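Long-range contact in phage-like element PBSX protein xkdM (Bacillus subtilis, PDB 2GUJ), which is of unknown function but probably forms part of the tail tube of the phage-like particle PBSX: residues B[31-36]-B[132-137]. Sequence-based numbering, arbitrary orientation.
Sequences ANVEKN and FTFEDF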
ATOM      1  N   ALA B  31       7.271   5.286   3.287  1.00 10.00           N
ATOM      2  CA  ALA B  31       6.817   4.426   4.370  1.00 10.00           C
ATOM      3  C   ALA B  31       5.619   4.994   5.094  1.00 10.00           C
ATOM      4  O   ALA B  31       5.050   5.986   4.668  1.00 10.00           O
ATOM      5  CB  ALA B  31       7.954   4.182   5.350  1.00 27.72           C
ATOM      6  N   ASN B  32       5.274   4.375   6.219  1.00 27.17           N
ATOM      7  CA  ASN B  32       4.118   4.778   7.016  1.00 30.33           C
ATOM      8  C   ASN B  32       4.189   4.407   8.498  1.00 31.38           C
ATOM      9  O   ASN B  32       3.714   3.331   8.873  1.00 33.03           O
ATOM     10  CB  ASN B  32       2.862   4.119   6.447  1.00 36.42           C
ATOM     11  CG  ASN B  32       2.248   4.905   5.320  1.00 38.51           C
ATOM     12  OD1 ASN B  32       1.756   6.014   5.527  1.00 39.86           O
ATOM     13  ND2 ASN B  32       2.258   4.335   4.118  1.00 38.62           N
ATOM     14  N   VAL B  33       4.742   5.258   9.359  1.00 10.07           N
ATOM     15  CA  VAL B  33       4.763   4.881  10.774  1.00 11.64           C
ATOM     16  C   VAL B  33       3.354   4.494  11.218  1.00 14.05           C
ATOM     17  O   VAL B  33       2.412   5.256  11.035  1.00 13.57           O
ATOM     18  CB  VAL B  33       5.256   6.016  11.674  1.00 17.94           C
ATOM     19  CG1 VAL B  33       6.773   6.014  11.724  1.00 18.28           C
ATOM     20  CG2 VAL B  33       4.752   7.348  11.155  1.00 18.74           C
ATOM     21  N   GLU B  34       3.208   3.301  11.783  1.00 20.55           N
ATOM     22  CA  GLU B  34       1.903   2.846  12.233  1.00 24.48           C
ATOM     23  C   GLU B  34       1.500   3.498  13.537  1.00 29.25           C
ATOM     24  O   GLU B  34       2.252   3.462  14.513  1.00 29.78           O
ATOM     25  CB  GLU B  34       1.885   1.343  12.434  1.00 45.29           C
ATOM     26  CG  GLU B  34       0.580   0.855  13.041  1.00 46.27           C
ATOM     27  CD  GLU B  34       0.738  -0.477  13.734  1.00 46.52           C
ATOM     28  OE1 GLU B  34       1.384  -0.505  14.809  1.00 46.13           O
ATOM     29  OE2 GLU B  34       0.225  -1.489  13.201  1.00 45.72           O
ATOM     30  N   LYS B  35       0.300   4.076  13.542  1.00 36.70           N
ATOM     31  CA  LYS B  35      -0.273   4.745  14.709  1.00 41.46           C
ATOM     32  C   LYS B  35      -1.207   3.762  15.387  1.00 41.80           C
ATOM     33  O   LYS B  35      -2.411   3.755  15.116  1.00 42.49           O
ATOM     34  CB  LYS B  35      -1.084   5.971  14.276  1.00 61.35           C
ATOM     35  CG  LYS B  35      -2.011   6.526  15.367  1.00 69.72           C
ATOM     36  CD  LYS B  35      -3.116   7.415  14.785  1.00 70.00           C
ATOM     37  CE  LYS B  35      -4.061   7.949  15.873  1.00 70.00           C
ATOM     38  NZ  LYS B  35      -5.184   8.758  15.304  1.00 70.00           N
ATOM     39  N   ASN B  36      -0.666   2.943  16.282  1.00 44.86           N
ATOM     40  CA  ASN B  36      -1.490   1.943  16.941  1.00 44.33           C
ATOM     41  C   ASN B  36      -1.634   2.070  18.442  1.00 43.85           C
ATOM     42  O   ASN B  36      -0.672   2.348  19.160  1.00 43.44           O
ATOM     43  CB  ASN B  36      -0.974   0.539  16.610  1.00 54.55           C
ATOM     44  CG  ASN B  36      -2.084  -0.410  16.181  1.00 54.64           C
ATOM     45  OD1 ASN B  36      -2.849  -0.114  15.263  1.00 54.92           O
ATOM     46  ND2 ASN B  36      -2.170  -1.563  16.841  1.00 55.74           N
ATOM     47  N   PHE B 132       7.407  -3.615   1.975  1.00 10.58           N
ATOM     48  CA  PHE B 132       8.445  -3.967   2.930  1.00 10.01           C
ATOM     49  C   PHE B 132       7.998  -3.494   4.283  1.00 10.00           C
ATOM     50  O   PHE B 132       7.067  -2.704   4.368  1.00 10.00           O
ATOM     51  CB  PHE B 132       9.778  -3.327   2.529  1.00 37.61           C
ATOM     52  CG  PHE B 132       9.838  -1.846   2.750  1.00 40.36           C
ATOM     53  CD1 PHE B 132       9.893  -1.324   4.040  1.00 40.94           C
ATOM     54  CD2 PHE B 132       9.848  -0.966   1.670  1.00 41.86           C
ATOM     55  CE1 PHE B 132       9.952   0.048   4.257  1.00 42.49           C
ATOM     56  CE2 PHE B 132       9.909   0.417   1.879  1.00 44.05           C
ATOM     57  CZ  PHE B 132       9.962   0.924   3.178  1.00 42.62           C
ATOM     58  N   THR B 133       8.627  -3.958   5.349  1.00 13.55           N
ATOM     59  CA  THR B 133       8.172  -3.502   6.649  1.00 15.95           C
ATOM     60  C   THR B 133       9.296  -3.233   7.617  1.00 17.57           C
ATOM     61  O   THR B 133       9.868  -4.154   8.212  1.00 19.51           O
ATOM     62  CB  THR B 133       7.204  -4.498   7.314  1.00 14.78           C
ATOM     63  OG1 THR B 133       7.932  -5.654   7.750  1.00 16.63           O
ATOM     64  CG2 THR B 133       6.120  -4.919   6.337  1.00 15.98           C
ATOM     65  N   PHE B 134       9.600  -1.954   7.785  1.00 10.04           N
ATOM     66  CA  PHE B 134      10.658  -1.540   8.693  1.00 10.00           C
ATOM     67  C   PHE B 134      10.160  -1.688  10.117  1.00 10.00           C
ATOM     68  O   PHE B 134       8.962  -1.772  10.335  1.00 10.00           O
ATOM     69  CB  PHE B 134      11.037  -0.088   8.427  1.00 14.20           C
ATOM     70  CG  PHE B 134       9.911   0.876   8.624  1.00 13.29           C
ATOM     71  CD1 PHE B 134       8.872   0.963   7.701  1.00 11.98           C
ATOM     72  CD2 PHE B 134       9.898   1.707   9.733  1.00 11.72           C
ATOM     73  CE1 PHE B 134       7.841   1.864   7.883  1.00 10.36           C
ATOM     74  CE2 PHE B 134       8.881   2.607   9.929  1.00 10.00           C
ATOM     75  CZ  PHE B 134       7.843   2.690   8.999  1.00 12.32           C
ATOM     76  N   GLU B 135      11.071  -1.732  11.081  1.00 11.57           N
ATOM     77  CA  GLU B 135      10.683  -1.876  12.480  1.00 12.82           C
ATOM     78  C   GLU B 135      11.010  -0.618  13.258  1.00 12.93           C
ATOM     79  O   GLU B 135      10.763  -0.542  14.457  1.00 12.59           O
ATOM     80  CB  GLU B 135      11.403  -3.067  13.118  1.00 27.85           C
ATOM     81  CG  GLU B 135      10.513  -4.248  13.421  1.00 32.86           C
ATOM     82  CD  GLU B 135       9.708  -4.688  12.211  1.00 37.49           C
ATOM     83  OE1 GLU B 135       8.631  -4.087  11.975  1.00 36.91           O
ATOM     84  OE2 GLU B 135      10.153  -5.628  11.499  1.00 38.49           O
ATOM     85  N   ASP B 136      11.586   0.361  12.575  1.00 19.75           N
ATOM     86  CA  ASP B 136      11.928   1.623  13.208  1.00 18.78           C
ATOM     87  C   ASP B 136      12.490   2.560  12.147  1.00 17.76           C
ATOM     88  O   ASP B 136      13.125   2.112  11.192  1.00 19.23           O
ATOM     89  CB  ASP B 136      12.953   1.407  14.314  1.00 11.19           C
ATOM     90  CG  ASP B 136      13.210   2.657  15.095  1.00 12.23           C
ATOM     91  OD1 ASP B 136      13.267   3.724  14.462  1.00 12.68           O
ATOM     92  OD2 ASP B 136      13.363   2.594  16.330  1.00 12.22           O
ATOM     93  N   PHE B 137      12.245   3.853  12.316  1.00 10.00           N
ATOM     94  CA  PHE B 137      12.698   4.858  11.372  1.00 10.00           C
ATOM     95  C   PHE B 137      13.519   5.903  12.104  1.00 10.16           C
ATOM     96  O   PHE B 137      13.494   5.950  13.327  1.00 10.23           O
ATOM     97  CB  PHE B 137      11.485   5.487  10.705  1.00 20.80           C
ATOM     98  CG  PHE B 137      11.105   6.820  11.256  1.00 20.72           C
ATOM     99  CD1 PHE B 137      11.607   7.977  10.681  1.00 20.55           C
ATOM    100  CD2 PHE B 137      10.224   6.928  12.323  1.00 21.29           C
ATOM    101  CE1 PHE B 137      11.235   9.229  11.146  1.00 20.65           C
ATOM    102  CE2 PHE B 137       9.846   8.174  12.797  1.00 21.45           C
ATOM    103  CZ  PHE B 137      10.355   9.329  12.203  1.00 20.96           C
TER
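Ala31 and Phe134 meet at the heart of this contact, where the methyl CB of Ala31 lies 3.4 Å from CE1 of Phe134. Both side chains leave their backbones toward the opposing segment, and the small methyl lets the broad ring come close to strand 21-33. Phe134 holds CG between its own backbone N and carbonyl carbon (chi1 61°), a torsion that carries the far end of the ring across to this strand. Phe132 adds a looser touch from another direction, its CZ 4.4 Å from Ala31 CB.

The same apolar patch continues at Val33. With chi1 at -84°, its CG1 points away from its own carbonyl and rests 3.6 Å from CD2 of Phe137, the valine branch and the ring crossing at a slant. This methyl reaches Phe134 more loosely, 4.4 Å from CE2. Compact, apolar valine suits the place: its beta-branch keeps CG1 close to the backbone, between the two aromatic side chains.

Backbone meets ring edge as well: the backbone N of Asn32 is 4.0 Å from Phe134 CE1, and the backbone N of Val33 is 4.0 Å from Phe134 CZ, both near the ring plane. No hydrogen bond joins the segments; the contact is van der Waals, mostly between side chains.

The end of strand 21-33 thus packs on the loop between strands 129-132 and 136-138 of an antiparallel sheet, consistent with the barrel-like fold of tail tube proteins. Ala31 pairs by backbone hydrogen bonding with Ile9 of strand 9-11, and the side chain of Phe137 also lies against Ile9. Leu106 of strand 103-109 packs against both Phe134 and Phe137, while Arg46 and Met47 of helix 44-47 touch Phe137.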